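Local coordinates for protein TlmII (Streptoalloteichus hindustanus, PDB 4HVM) that probably acts in tallysomycin biosynthesis as a condensation-domain protein of the nonribosomal peptide synthetase system, and may bind phosphopantetheine, at residues A54-V59 / D85-S90; L60-L65 / G163-A168; D119-L124 / Q142-A147. All blocks are in the same frame, centred on the assembly; numbering follows the deposited sequence.

Contact 1. Residues A54-V59 / D85-S90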
ATOM      1  N   ALA A  54      15.558  20.307 -11.737  1.00 34.46           N
ATOM      2  CA  ALA A  54      16.001  19.764 -13.011  1.00 35.92           C
ATOM      3  C   ALA A  54      16.098  18.247 -12.935  1.00 38.60           C
ATOM      4  O   ALA A  54      15.823  17.545 -13.909  1.00 44.16           O
ATOM      5  CB  ALA A  54      17.342  20.359 -13.397  1.00 34.05           C
ATOM      6  N   ALA A  55      16.487  17.746 -11.767  1.00 37.10           N
ATOM      7  CA  ALA A  55      16.614  16.311 -11.558  1.00 36.06           C
ATOM      8  C   ALA A  55      15.250  15.637 -11.634  1.00 38.42           C
ATOM      9  O   ALA A  55      15.120  14.533 -12.163  1.00 41.49           O
ATOM     10  CB  ALA A  55      17.276  16.024 -10.221  1.00 29.52           C
ATOM     11  N   ALA A  56      14.236  16.310 -11.101  1.00 35.97           N
ATOM     12  CA  ALA A  56      12.882  15.774 -11.105  1.00 29.66           C
ATOM     13  C   ALA A  56      12.352  15.657 -12.529  1.00 37.55           C
ATOM     14  O   ALA A  56      11.727  14.658 -12.889  1.00 37.89           O
ATOM     15  CB  ALA A  56      11.968  16.647 -10.273  1.00 26.08           C
ATOM     16  N   ASP A  57      12.607  16.685 -13.332  1.00 42.75           N
ATOM     17  CA  ASP A  57      12.187  16.698 -14.728  1.00 42.61           C
ATOM     18  C   ASP A  57      12.860  15.576 -15.507  1.00 42.75           C
ATOM     19  O   ASP A  57      12.260  14.980 -16.402  1.00 47.69           O
ATOM     20  CB  ASP A  57      12.517  18.045 -15.373  1.00 44.98           C
ATOM     21  CG  ASP A  57      11.631  19.167 -14.865  1.00 54.07           C
ATOM     22  OD1 ASP A  57      10.440  18.906 -14.594  1.00 54.04           O
ATOM     23  OD2 ASP A  57      12.123  20.309 -14.740  1.00 55.99           O
ATOM     24  N   GLU A  58      14.110  15.293 -15.155  1.00 37.04           N
ATOM     25  CA  GLU A  58      14.881  14.245 -15.812  1.00 35.38           C
ATOM     26  C   GLU A  58      14.269  12.873 -15.544  1.00 36.50           C
ATOM     27  O   GLU A  58      14.194  12.030 -16.440  1.00 35.73           O
ATOM     28  CB  GLU A  58      16.335  14.284 -15.336  1.00 35.38           C
ATOM     29  CG  GLU A  58      17.234  13.221 -15.945  1.00 40.28           C
ATOM     30  CD  GLU A  58      18.666  13.326 -15.456  1.00 46.29           C
ATOM     31  OE1 GLU A  58      19.041  14.399 -14.935  1.00 45.40           O
ATOM     32  OE2 GLU A  58      19.413  12.334 -15.589  1.00 50.59           O
ATOM     33  N   VAL A  59      13.828  12.660 -14.308  1.00 33.55           N
ATOM     34  CA  VAL A  59      13.212  11.397 -13.919  1.00 28.47           C
ATOM     35  C   VAL A  59      11.824  11.253 -14.533  1.00 26.68           C
ATOM     36  O   VAL A  59      11.447  10.168 -14.984  1.00 28.26           O
ATOM     37  CB  VAL A  59      13.126  11.264 -12.386  1.00 30.00           C
ATOM     38  CG1 VAL A  59      12.366  10.005 -11.999  1.00 18.79           C
ATOM     39  CG2 VAL A  59      14.521  11.249 -11.787  1.00 28.05           C
ATOM     40  N   ASP A  85       4.512  18.255 -17.047  1.00 60.55           N
ATOM     41  CA  ASP A  85       3.724  19.252 -16.320  1.00 63.00           C
ATOM     42  C   ASP A  85       3.302  18.707 -14.953  1.00 52.66           C
ATOM     43  O   ASP A  85       2.124  18.719 -14.596  1.00 51.27           O
ATOM     44  CB  ASP A  85       2.510  19.690 -17.149  1.00 77.45           C
ATOM     45  CG  ASP A  85       1.787  20.886 -16.552  1.00 87.83           C
ATOM     46  OD1 ASP A  85       2.335  22.009 -16.610  1.00 89.27           O
ATOM     47  OD2 ASP A  85       0.664  20.702 -16.034  1.00 89.84           O
ATOM     48  N   ALA A  86       4.280  18.224 -14.194  1.00 44.15           N
ATOM     49  CA  ALA A  86       3.996  17.519 -12.953  1.00 31.48           C
ATOM     50  C   ALA A  86       4.896  17.965 -11.805  1.00 33.28           C
ATOM     51  O   ALA A  86       4.829  17.412 -10.708  1.00 41.59           O
ATOM     52  CB  ALA A  86       4.126  16.022 -13.171  1.00 23.45           C
ATOM     53  N   LEU A  87       5.741  18.957 -12.054  1.00 31.11           N
ATOM     54  CA  LEU A  87       6.628  19.458 -11.010  1.00 27.05           C
ATOM     55  C   LEU A  87       6.056  20.700 -10.329  1.00 28.73           C
ATOM     56  O   LEU A  87       5.984  21.775 -10.927  1.00 34.40           O
ATOM     57  CB  LEU A  87       8.019  19.751 -11.575  1.00 29.86           C
ATOM     58  CG  LEU A  87       9.044  20.281 -10.574  1.00 32.30           C
ATOM     59  CD1 LEU A  87       9.207  19.325  -9.401  1.00 28.24           C
ATOM     60  CD2 LEU A  87      10.377  20.523 -11.263  1.00 39.39           C
ATOM     61  N   VAL A  88       5.646  20.539  -9.076  1.00 23.89           N
ATOM     62  CA  VAL A  88       5.094  21.638  -8.294  1.00 28.15           C
ATOM     63  C   VAL A  88       6.108  22.121  -7.261  1.00 31.90           C
ATOM     64  O   VAL A  88       6.625  21.329  -6.474  1.00 28.69           O
ATOM     65  CB  VAL A  88       3.811  21.206  -7.562  1.00 30.22           C
ATOM     66  CG1 VAL A  88       3.253  22.361  -6.743  1.00 30.49           C
ATOM     67  CG2 VAL A  88       2.779  20.689  -8.560  1.00 26.85           C
ATOM     68  N   ARG A  89       6.393  23.420  -7.266  1.00 36.12           N
ATOM     69  CA  ARG A  89       7.381  23.990  -6.354  1.00 34.56           C
ATOM     70  C   ARG A  89       6.723  24.903  -5.327  1.00 30.59           C
ATOM     71  O   ARG A  89       6.012  25.841  -5.686  1.00 38.94           O
ATOM     72  CB  ARG A  89       8.457  24.746  -7.138  1.00 20.77           C
ATOM     73  CG  ARG A  89       9.100  23.906  -8.227  1.00 38.06           C
ATOM     74  CD  ARG A  89      10.209  24.651  -8.949  1.00 36.42           C
ATOM     75  NE  ARG A  89      11.294  25.026  -8.049  1.00 37.11           N
ATOM     76  CZ  ARG A  89      12.478  25.476  -8.451  1.00 41.39           C
ATOM     77  NH1 ARG A  89      12.740  25.606  -9.744  1.00 41.11           N
ATOM     78  NH2 ARG A  89      13.404  25.792  -7.555  1.00 39.29           N
ATOM     79  N   SER A  90       6.961  24.616  -4.050  1.00 27.10           N
ATOM     80  CA  SER A  90       6.371  25.388  -2.961  1.00 18.97           C
ATOM     81  C   SER A  90       7.430  25.821  -1.949  1.00 29.85           C
ATOM     82  O   SER A  90       8.525  25.262  -1.903  1.00 35.10           O
ATOM     83  CB  SER A  90       5.279  24.575  -2.258  1.00 33.49           C
ATOM     84  OG  SER A  90       4.230  24.238  -3.151  1.00 31.03           O
TER

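Contact 2. Residues L60-L65 / G163-A168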
ATOM      1  N   LEU A  60      11.074  12.352 -14.562  1.00 27.60           N
ATOM      2  CA  LEU A  60       9.748  12.362 -15.179  1.00 27.81           C
ATOM      3  C   LEU A  60       9.829  12.041 -16.667  1.00 28.96           C
ATOM      4  O   LEU A  60       8.878  11.529 -17.255  1.00 33.72           O
ATOM      5  CB  LEU A  60       9.057  13.715 -14.977  1.00 23.05           C
ATOM      6  CG  LEU A  60       8.585  14.027 -13.551  1.00 32.26           C
ATOM      7  CD1 LEU A  60       7.900  15.387 -13.487  1.00 26.62           C
ATOM      8  CD2 LEU A  60       7.670  12.924 -13.025  1.00 27.40           C
ATOM      9  N   ASP A  61      10.974  12.347 -17.267  1.00 25.56           N
ATOM     10  CA  ASP A  61      11.198  12.080 -18.679  1.00 33.59           C
ATOM     11  C   ASP A  61      11.601  10.629 -18.900  1.00 36.77           C
ATOM     12  O   ASP A  61      11.065   9.952 -19.777  1.00 39.89           O
ATOM     13  CB  ASP A  61      12.281  13.014 -19.227  1.00 38.10           C
ATOM     14  CG  ASP A  61      12.710  12.653 -20.640  1.00 51.48           C
ATOM     15  OD1 ASP A  61      12.103  13.176 -21.601  1.00 50.08           O
ATOM     16  OD2 ASP A  61      13.661  11.855 -20.792  1.00 62.48           O
ATOM     17  N   ALA A  62      12.548  10.160 -18.093  1.00 35.63           N
ATOM     18  CA  ALA A  62      13.123   8.830 -18.260  1.00 32.81           C
ATOM     19  C   ALA A  62      12.111   7.713 -18.025  1.00 32.82           C
ATOM     20  O   ALA A  62      12.284   6.602 -18.522  1.00 34.71           O
ATOM     21  CB  ALA A  62      14.323   8.655 -17.343  1.00 24.82           C
ATOM     22  N   PHE A  63      11.064   8.008 -17.261  1.00 30.79           N
ATOM     23  CA  PHE A  63      10.024   7.025 -16.970  1.00 29.50           C
ATOM     24  C   PHE A  63       8.694   7.421 -17.600  1.00 27.70           C
ATOM     25  O   PHE A  63       7.880   8.087 -16.963  1.00 35.02           O
ATOM     26  CB  PHE A  63       9.833   6.869 -15.461  1.00 30.26           C
ATOM     27  CG  PHE A  63      10.968   6.173 -14.768  1.00 31.60           C
ATOM     28  CD1 PHE A  63      11.178   4.815 -14.941  1.00 33.95           C
ATOM     29  CD2 PHE A  63      11.810   6.874 -13.921  1.00 28.62           C
ATOM     30  CE1 PHE A  63      12.216   4.172 -14.294  1.00 32.54           C
ATOM     31  CE2 PHE A  63      12.847   6.238 -13.270  1.00 22.21           C
ATOM     32  CZ  PHE A  63      13.052   4.887 -13.456  1.00 29.53           C
ATOM     33  N   PRO A  64       8.458   6.995 -18.849  1.00 25.14           N
ATOM     34  CA  PRO A  64       7.213   7.319 -19.561  1.00 30.91           C
ATOM     35  C   PRO A  64       5.952   6.860 -18.833  1.00 38.08           C
ATOM     36  O   PRO A  64       4.866   7.366 -19.126  1.00 49.04           O
ATOM     37  CB  PRO A  64       7.360   6.577 -20.894  1.00 23.63           C
ATOM     38  CG  PRO A  64       8.445   5.553 -20.657  1.00 22.93           C
ATOM     39  CD  PRO A  64       9.368   6.179 -19.667  1.00 23.12           C
ATOM     40  N   LEU A  65       6.098   5.929 -17.895  1.00 26.49           N
ATOM     41  CA  LEU A  65       4.960   5.457 -17.115  1.00 24.75           C
ATOM     42  C   LEU A  65       4.378   6.581 -16.264  1.00 24.31           C
ATOM     43  O   LEU A  65       3.169   6.655 -16.056  1.00 33.40           O
ATOM     44  CB  LEU A  65       5.366   4.285 -16.221  1.00 16.52           C
ATOM     45  CG  LEU A  65       4.297   3.807 -15.234  1.00 29.77           C
ATOM     46  CD1 LEU A  65       3.085   3.269 -15.972  1.00 16.06           C
ATOM     47  CD2 LEU A  65       4.855   2.767 -14.284  1.00 15.13           C
ATOM     48  N   GLY A 163      23.975  12.969 -10.158  1.00 45.19           N
ATOM     49  CA  GLY A 163      24.452  12.401 -11.406  1.00 49.25           C
ATOM     50  C   GLY A 163      24.663  10.903 -11.310  1.00 55.26           C
ATOM     51  O   GLY A 163      25.520  10.338 -11.992  1.00 58.17           O
ATOM     52  N   ARG A 164      23.872  10.256 -10.459  1.00 58.70           N
ATOM     53  CA  ARG A 164      24.009   8.822 -10.231  1.00 62.04           C
ATOM     54  C   ARG A 164      22.838   8.043 -10.822  1.00 61.35           C
ATOM     55  O   ARG A 164      22.766   6.820 -10.696  1.00 59.67           O
ATOM     56  CB  ARG A 164      24.140   8.533  -8.733  1.00 60.82           C
ATOM     57  CG  ARG A 164      25.136   9.441  -8.031  1.00 65.67           C
ATOM     58  CD  ARG A 164      25.625   8.840  -6.725  1.00 69.04           C
ATOM     59  NE  ARG A 164      26.699   9.634  -6.136  1.00 72.18           N
ATOM     60  CZ  ARG A 164      27.462   9.224  -5.128  1.00 69.08           C
ATOM     61  NH1 ARG A 164      27.273   8.023  -4.596  1.00 63.14           N
ATOM     62  NH2 ARG A 164      28.417  10.013  -4.654  1.00 67.98           N
ATOM     63  N   PHE A 165      21.928   8.757 -11.475  1.00 57.87           N
ATOM     64  CA  PHE A 165      20.755   8.130 -12.067  1.00 51.13           C
ATOM     65  C   PHE A 165      21.073   7.497 -13.417  1.00 57.47           C
ATOM     66  O   PHE A 165      21.408   8.191 -14.379  1.00 58.62           O
ATOM     67  CB  PHE A 165      19.617   9.139 -12.210  1.00 39.75           C
ATOM     68  CG  PHE A 165      18.394   8.580 -12.881  1.00 36.59           C
ATOM     69  CD1 PHE A 165      17.604   7.642 -12.239  1.00 35.37           C
ATOM     70  CD2 PHE A 165      18.028   8.998 -14.149  1.00 39.33           C
ATOM     71  CE1 PHE A 165      16.474   7.126 -12.850  1.00 32.79           C
ATOM     72  CE2 PHE A 165      16.898   8.487 -14.767  1.00 37.89           C
ATOM     73  CZ  PHE A 165      16.120   7.549 -14.116  1.00 32.90           C
ATOM     74  N   ARG A 166      20.979   6.173 -13.472  1.00 59.94           N
ATOM     75  CA  ARG A 166      21.124   5.437 -14.720  1.00 57.91           C
ATOM     76  C   ARG A 166      19.832   4.691 -15.022  1.00 53.71           C
ATOM     77  O   ARG A 166      19.450   3.785 -14.283  1.00 50.51           O
ATOM     78  CB  ARG A 166      22.297   4.460 -14.640  1.00 62.08           C
ATOM     79  CG  ARG A 166      23.637   5.141 -14.418  1.00 70.56           C
ATOM     80  CD  ARG A 166      24.800   4.169 -14.549  1.00 78.04           C
ATOM     81  NE  ARG A 166      24.693   3.055 -13.613  1.00 79.59           N
ATOM     82  CZ  ARG A 166      25.636   2.134 -13.436  1.00 79.67           C
ATOM     83  NH1 ARG A 166      26.764   2.193 -14.131  1.00 78.01           N
ATOM     84  NH2 ARG A 166      25.450   1.154 -12.561  1.00 80.73           N
ATOM     85  N   PRO A 167      19.145   5.082 -16.109  1.00 51.23           N
ATOM     86  CA  PRO A 167      17.841   4.521 -16.482  1.00 48.20           C
ATOM     87  C   PRO A 167      17.903   3.029 -16.794  1.00 44.83           C
ATOM     88  O   PRO A 167      16.915   2.320 -16.605  1.00 47.05           O
ATOM     89  CB  PRO A 167      17.472   5.305 -17.749  1.00 48.79           C
ATOM     90  CG  PRO A 167      18.277   6.555 -17.673  1.00 48.24           C
ATOM     91  CD  PRO A 167      19.563   6.153 -17.028  1.00 47.67           C
ATOM     92  N   ALA A 168      19.055   2.565 -17.267  1.00 45.84           N
ATOM     93  CA  ALA A 168      19.232   1.159 -17.615  1.00 47.35           C
ATOM     94  C   ALA A 168      19.248   0.271 -16.376  1.00 46.53           C
ATOM     95  O   ALA A 168      19.023  -0.935 -16.463  1.00 49.06           O
ATOM     96  CB  ALA A 168      20.502   0.966 -18.423  1.00 48.52           C
TER

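Contact 3. Residues D119-L124 / Q142-A147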
ATOM      1  N   ASP A 119      -5.212  14.726 -16.883  1.00 33.09           N
ATOM      2  CA  ASP A 119      -4.276  15.346 -15.949  1.00 32.39           C
ATOM      3  C   ASP A 119      -3.105  14.439 -15.579  1.00 32.85           C
ATOM      4  O   ASP A 119      -3.215  13.212 -15.653  1.00 36.62           O
ATOM      5  CB  ASP A 119      -5.013  15.778 -14.681  1.00 32.49           C
ATOM      6  CG  ASP A 119      -6.316  16.489 -14.978  1.00 39.86           C
ATOM      7  OD1 ASP A 119      -6.401  17.177 -16.018  1.00 48.58           O
ATOM      8  OD2 ASP A 119      -7.256  16.359 -14.168  1.00 42.80           O
ATOM      9  N   PRO A 120      -1.972  15.044 -15.186  1.00 30.32           N
ATOM     10  CA  PRO A 120      -0.837  14.266 -14.677  1.00 32.26           C
ATOM     11  C   PRO A 120      -1.214  13.473 -13.427  1.00 24.70           C
ATOM     12  O   PRO A 120      -1.750  14.042 -12.476  1.00 22.00           O
ATOM     13  CB  PRO A 120       0.205  15.342 -14.336  1.00 31.97           C
ATOM     14  CG  PRO A 120      -0.557  16.632 -14.274  1.00 23.10           C
ATOM     15  CD  PRO A 120      -1.654  16.480 -15.272  1.00 20.24           C
ATOM     16  N   LEU A 121      -0.929  12.173 -13.434  1.00 23.44           N
ATOM     17  CA  LEU A 121      -1.315  11.287 -12.341  1.00 17.86           C
ATOM     18  C   LEU A 121      -0.166  11.026 -11.368  1.00 20.14           C
ATOM     19  O   LEU A 121      -0.337  10.341 -10.359  1.00 19.70           O
ATOM     20  CB  LEU A 121      -1.860   9.967 -12.891  1.00 14.03           C
ATOM     21  CG  LEU A 121      -3.063  10.083 -13.823  1.00 18.77           C
ATOM     22  CD1 LEU A 121      -3.517   8.712 -14.290  1.00 15.45           C
ATOM     23  CD2 LEU A 121      -4.196  10.810 -13.125  1.00 26.37           C
ATOM     24  N   VAL A 122       1.006  11.565 -11.686  1.00 17.23           N
ATOM     25  CA  VAL A 122       2.155  11.499 -10.791  1.00 14.79           C
ATOM     26  C   VAL A 122       2.750  12.889 -10.633  1.00 22.88           C
ATOM     27  O   VAL A 122       3.401  13.401 -11.542  1.00 26.96           O
ATOM     28  CB  VAL A 122       3.235  10.541 -11.315  1.00 15.61           C
ATOM     29  CG1 VAL A 122       4.471  10.603 -10.432  1.00 15.95           C
ATOM     30  CG2 VAL A 122       2.693   9.120 -11.382  1.00 19.92           C
ATOM     31  N   ARG A 123       2.514  13.500  -9.477  1.00 22.05           N
ATOM     32  CA  ARG A 123       2.998  14.849  -9.207  1.00 17.71           C
ATOM     33  C   ARG A 123       4.182  14.833  -8.245  1.00 19.84           C
ATOM     34  O   ARG A 123       4.113  14.234  -7.174  1.00 33.81           O
ATOM     35  CB  ARG A 123       1.868  15.713  -8.640  1.00 23.20           C
ATOM     36  CG  ARG A 123       0.732  15.948  -9.620  1.00 21.33           C
ATOM     37  CD  ARG A 123      -0.516  16.479  -8.934  1.00 19.25           C
ATOM     38  NE  ARG A 123      -1.687  15.689  -9.300  1.00 29.29           N
ATOM     39  CZ  ARG A 123      -2.559  15.195  -8.428  1.00 27.23           C
ATOM     40  NH1 ARG A 123      -2.404  15.418  -7.130  1.00 27.55           N
ATOM     41  NH2 ARG A 123      -3.591  14.482  -8.858  1.00 31.38           N
ATOM     42  N   LEU A 124       5.271  15.488  -8.632  1.00 16.68           N
ATOM     43  CA  LEU A 124       6.431  15.609  -7.762  1.00 13.43           C
ATOM     44  C   LEU A 124       6.411  16.975  -7.096  1.00 21.32           C
ATOM     45  O   LEU A 124       6.308  17.996  -7.773  1.00 24.24           O
ATOM     46  CB  LEU A 124       7.732  15.411  -8.543  1.00 15.69           C
ATOM     47  CG  LEU A 124       7.948  14.030  -9.151  1.00 18.72           C
ATOM     48  CD1 LEU A 124       9.316  13.930  -9.804  1.00 17.79           C
ATOM     49  CD2 LEU A 124       7.774  12.953  -8.091  1.00 24.73           C
ATOM     50  N   GLN A 142      -2.552   5.085  -7.827  1.00 14.66           N
ATOM     51  CA  GLN A 142      -2.086   3.748  -7.459  1.00 17.78           C
ATOM     52  C   GLN A 142      -1.986   2.791  -8.647  1.00 22.41           C
ATOM     53  O   GLN A 142      -1.388   1.721  -8.537  1.00 33.08           O
ATOM     54  CB  GLN A 142      -2.983   3.138  -6.379  1.00 11.19           C
ATOM     55  CG  GLN A 142      -4.392   2.827  -6.853  1.00 30.69           C
ATOM     56  CD  GLN A 142      -5.116   1.862  -5.937  1.00 30.29           C
ATOM     57  OE1 GLN A 142      -5.698   2.263  -4.928  1.00 31.17           O
ATOM     58  NE2 GLN A 142      -5.083   0.580  -6.285  1.00 33.50           N
HETATM   59  N   MSE A 143      -2.576   3.173  -9.775  1.00 16.24           N
HETATM   60  CA  MSE A 143      -2.511   2.358 -10.985  1.00 18.79           C
HETATM   61  C   MSE A 143      -1.243   2.645 -11.783  1.00 21.74           C
HETATM   62  O   MSE A 143      -1.024   2.072 -12.851  1.00 20.60           O
HETATM   63  CB  MSE A 143      -3.745   2.589 -11.857  1.00 18.68           C
HETATM   64  CG  MSE A 143      -5.012   1.953 -11.316  1.00 15.79           C
HETATM   65 SE   MSE A 143      -6.557   2.278 -12.451  0.75 41.13          SE
HETATM   66  CE  MSE A 143      -5.796   1.715 -14.151  1.00 53.41           C
ATOM     67  N   LEU A 144      -0.419   3.545 -11.259  1.00 12.76           N
ATOM     68  CA  LEU A 144       0.868   3.856 -11.865  1.00 20.15           C
ATOM     69  C   LEU A 144       2.001   3.461 -10.933  1.00 19.32           C
ATOM     70  O   LEU A 144       2.968   2.835 -11.353  1.00 29.16           O
ATOM     71  CB  LEU A 144       0.967   5.347 -12.195  1.00 12.94           C
ATOM     72  CG  LEU A 144       0.079   5.872 -13.326  1.00 13.75           C
ATOM     73  CD1 LEU A 144       0.496   7.277 -13.716  1.00 13.97           C
ATOM     74  CD2 LEU A 144       0.133   4.943 -14.527  1.00 14.71           C
ATOM     75  N   LEU A 145       1.872   3.829  -9.662  1.00 17.80           N
ATOM     76  CA  LEU A 145       2.899   3.539  -8.670  1.00 18.04           C
ATOM     77  C   LEU A 145       2.313   2.857  -7.439  1.00 19.11           C
ATOM     78  O   LEU A 145       1.373   3.367  -6.831  1.00 21.52           O
ATOM     79  CB  LEU A 145       3.599   4.832  -8.249  1.00 18.69           C
ATOM     80  CG  LEU A 145       4.169   5.705  -9.368  1.00 18.36           C
ATOM     81  CD1 LEU A 145       4.823   6.951  -8.793  1.00 16.47           C
ATOM     82  CD2 LEU A 145       5.157   4.920 -10.209  1.00 15.47           C
ATOM     83  N   ASP A 146       2.867   1.703  -7.076  1.00 12.74           N
ATOM     84  CA  ASP A 146       2.502   1.051  -5.825  1.00 18.23           C
ATOM     85  C   ASP A 146       3.374   1.583  -4.687  1.00 25.65           C
ATOM     86  O   ASP A 146       4.129   2.538  -4.875  1.00 19.08           O
ATOM     87  CB  ASP A 146       2.597  -0.475  -5.939  1.00 25.68           C
ATOM     88  CG  ASP A 146       3.946  -0.953  -6.456  1.00 30.57           C
ATOM     89  OD1 ASP A 146       4.915  -0.166  -6.465  1.00 26.63           O
ATOM     90  OD2 ASP A 146       4.034  -2.137  -6.848  1.00 34.77           O
ATOM     91  N   ALA A 147       3.270   0.961  -3.516  1.00 27.29           N
ATOM     92  CA  ALA A 147       3.992   1.416  -2.329  1.00 21.28           C
ATOM     93  C   ALA A 147       5.501   1.539  -2.542  1.00 20.26           C
ATOM     94  O   ALA A 147       6.110   2.543  -2.168  1.00 23.60           O
ATOM     95  CB  ALA A 147       3.695   0.493  -1.150  1.00 26.60           C
TER

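Contact 1. Residues A54-V59 / D85-S90
The carboxylate of Asp-57 is the flat group that meets the other segment, and its partner is a methyl of Leu-87. CD2 of Leu-87 lies 3.7 Å from OD1 and 3.9 Å from OD2 of Asp-57. It stands off the carboxylate plane but is displaced outward from CG, so it is neither squarely over a face nor level with the oxygens. CB of Leu-87 lies beside the OD1 end of the group, 4.0 Å from Asp-57 OD1. The two side chains cross at about a right angle.

Leu-87 uses its two branches differently. CD2 goes to the carboxylate, while CD1 reaches the methyl of Ala-56, 3.9 Å from its CB. With CG anti to the backbone N (chi1 -180°), the leucine extends from its strand toward the helix. Asp-57 starts off along the helix side, but its end swings nearer to the leucine.

The CA atoms of Asp-57 and Leu-87 are 7.2 Å apart. The alanines of helix 49-62 let Leu-87 of strand 87-91, an outermost strand of its mixed sheet, lie against it. Leu-87 also touches Ala-53, one turn earlier on the helix. Ala-56 is buried and continues inward to Val-157 and Leu-124.

The contact is therefore mixed. At Ala-56 it is apolar. At Asp-57 it sets a methyl against an exposed carboxylate, by van der Waals contact alone. The charge of Asp-57 is probably stabilised mainly by solvent.

Contact 2. Residues L60-L65 / G163-A168
Phe-165 presents the edge of its ring to two residues at the end of helix 49-62. Ala-62 CB lies close to the plane of this ring, 3.6 Å from Phe-165 CE2. CZ of Phe-165 is next along the same edge, 3.6 Å from Phe-63 CE2. Phe-165 loses more surface to the other segment than any other residue here. Its CG is anti to the backbone N (chi1 177°), which carries the ring out of the loop toward the helix end.

Ala-62 is next in buried surface. Besides the ring edge, its methyl has a looser neighbour in Pro-167, with CB 4.5 Å from Pro-167 CG. The proline also sets its own N over one face of the Phe-165 ring, toward the rim.

Phe-63 contributes the far end of its ring, mainly CE2, with CZ behind. The two ring planes make 60° and their centroids are 5.8 Å apart. The pair is oblique and is neither a parallel stack nor a T-shaped one. Phe-63 does form an edge-to-face pair with Tyr-170, just beyond segment 163-168. Phe-165 in turn rests on Ala-156, Gln-159 and Ala-160 of helix 147-161.

Both segments lie where helices stop. Phe-63 is the first residue to leave helix 49-62, and Gly-163 closes helix 147-161 with a Schellman motif. The loop after the second helix folds back and lays its phenylalanine against the end of the first. This is packing of a helix C-terminus against the loop that follows a neighbouring helix, within the N-terminal half of a chloramphenicol acetyltransferase-like fold.

Contact 3. Residues D119-L124 / Q142-A147
Leu-144 pushes one methyl, CD1, against two residues of the segment facing it, and all the direct contact here is apolar. That methyl lies 3.7 Å from Leu-121 CB and also 3.7 Å from Val-122 CG2. Leu-145 adds a second methyl. Its CD1 is 4.0 Å from Val-122 CG2 and equally near Val-122 CG1, so it meets both branches of the valine. With CG1 anti to the backbone N (chi1 174°), Val-122 turns this pair of branches to the leucines. Leu-145 crosses the valine at about a right angle. All four residues are buried.

Polar bonds hold the loop from outside this core. Asp-146 is the N-cap of the helix that follows, and its OD2 forms a salt bridge with Arg-284 NH1. Together with His-141, residues 142-147 correspond to the HHxxxDG motif of condensation domains in a degenerate form, with Gln-142 and Ala-147 where the second histidine and the glycine usually stand.

The chemistry is thus divided within one short loop. Leu-144 and Leu-145 seat it by dispersion and burial, while Asp-146 fixes its end through charge and capping.

In the fold
The three contacts lie on one side of the chain's centre, all in the condensation-domain part of the chain. Contacts 1 and 2 share helix 49-62, and their centres are about 13 Å apart. Ala-86 CB of contact 1 packs 3.8 Å from Leu-60 CD1 of contact 2. Contact 1 meets contact 3 through the sheet, since strands 87-91 and 122-128 are parallel neighbours. There Val-88 N lies 2.9 Å from Leu-124 O, a probable hydrogen bond. Contact 3, with the HHxxxDG-like loop, is nested in the chain between the segments of contact 2. Its centre is about 16 Å from that of contact 2, but Leu-65 CD2 comes within 3.5 Å of Leu-144 O.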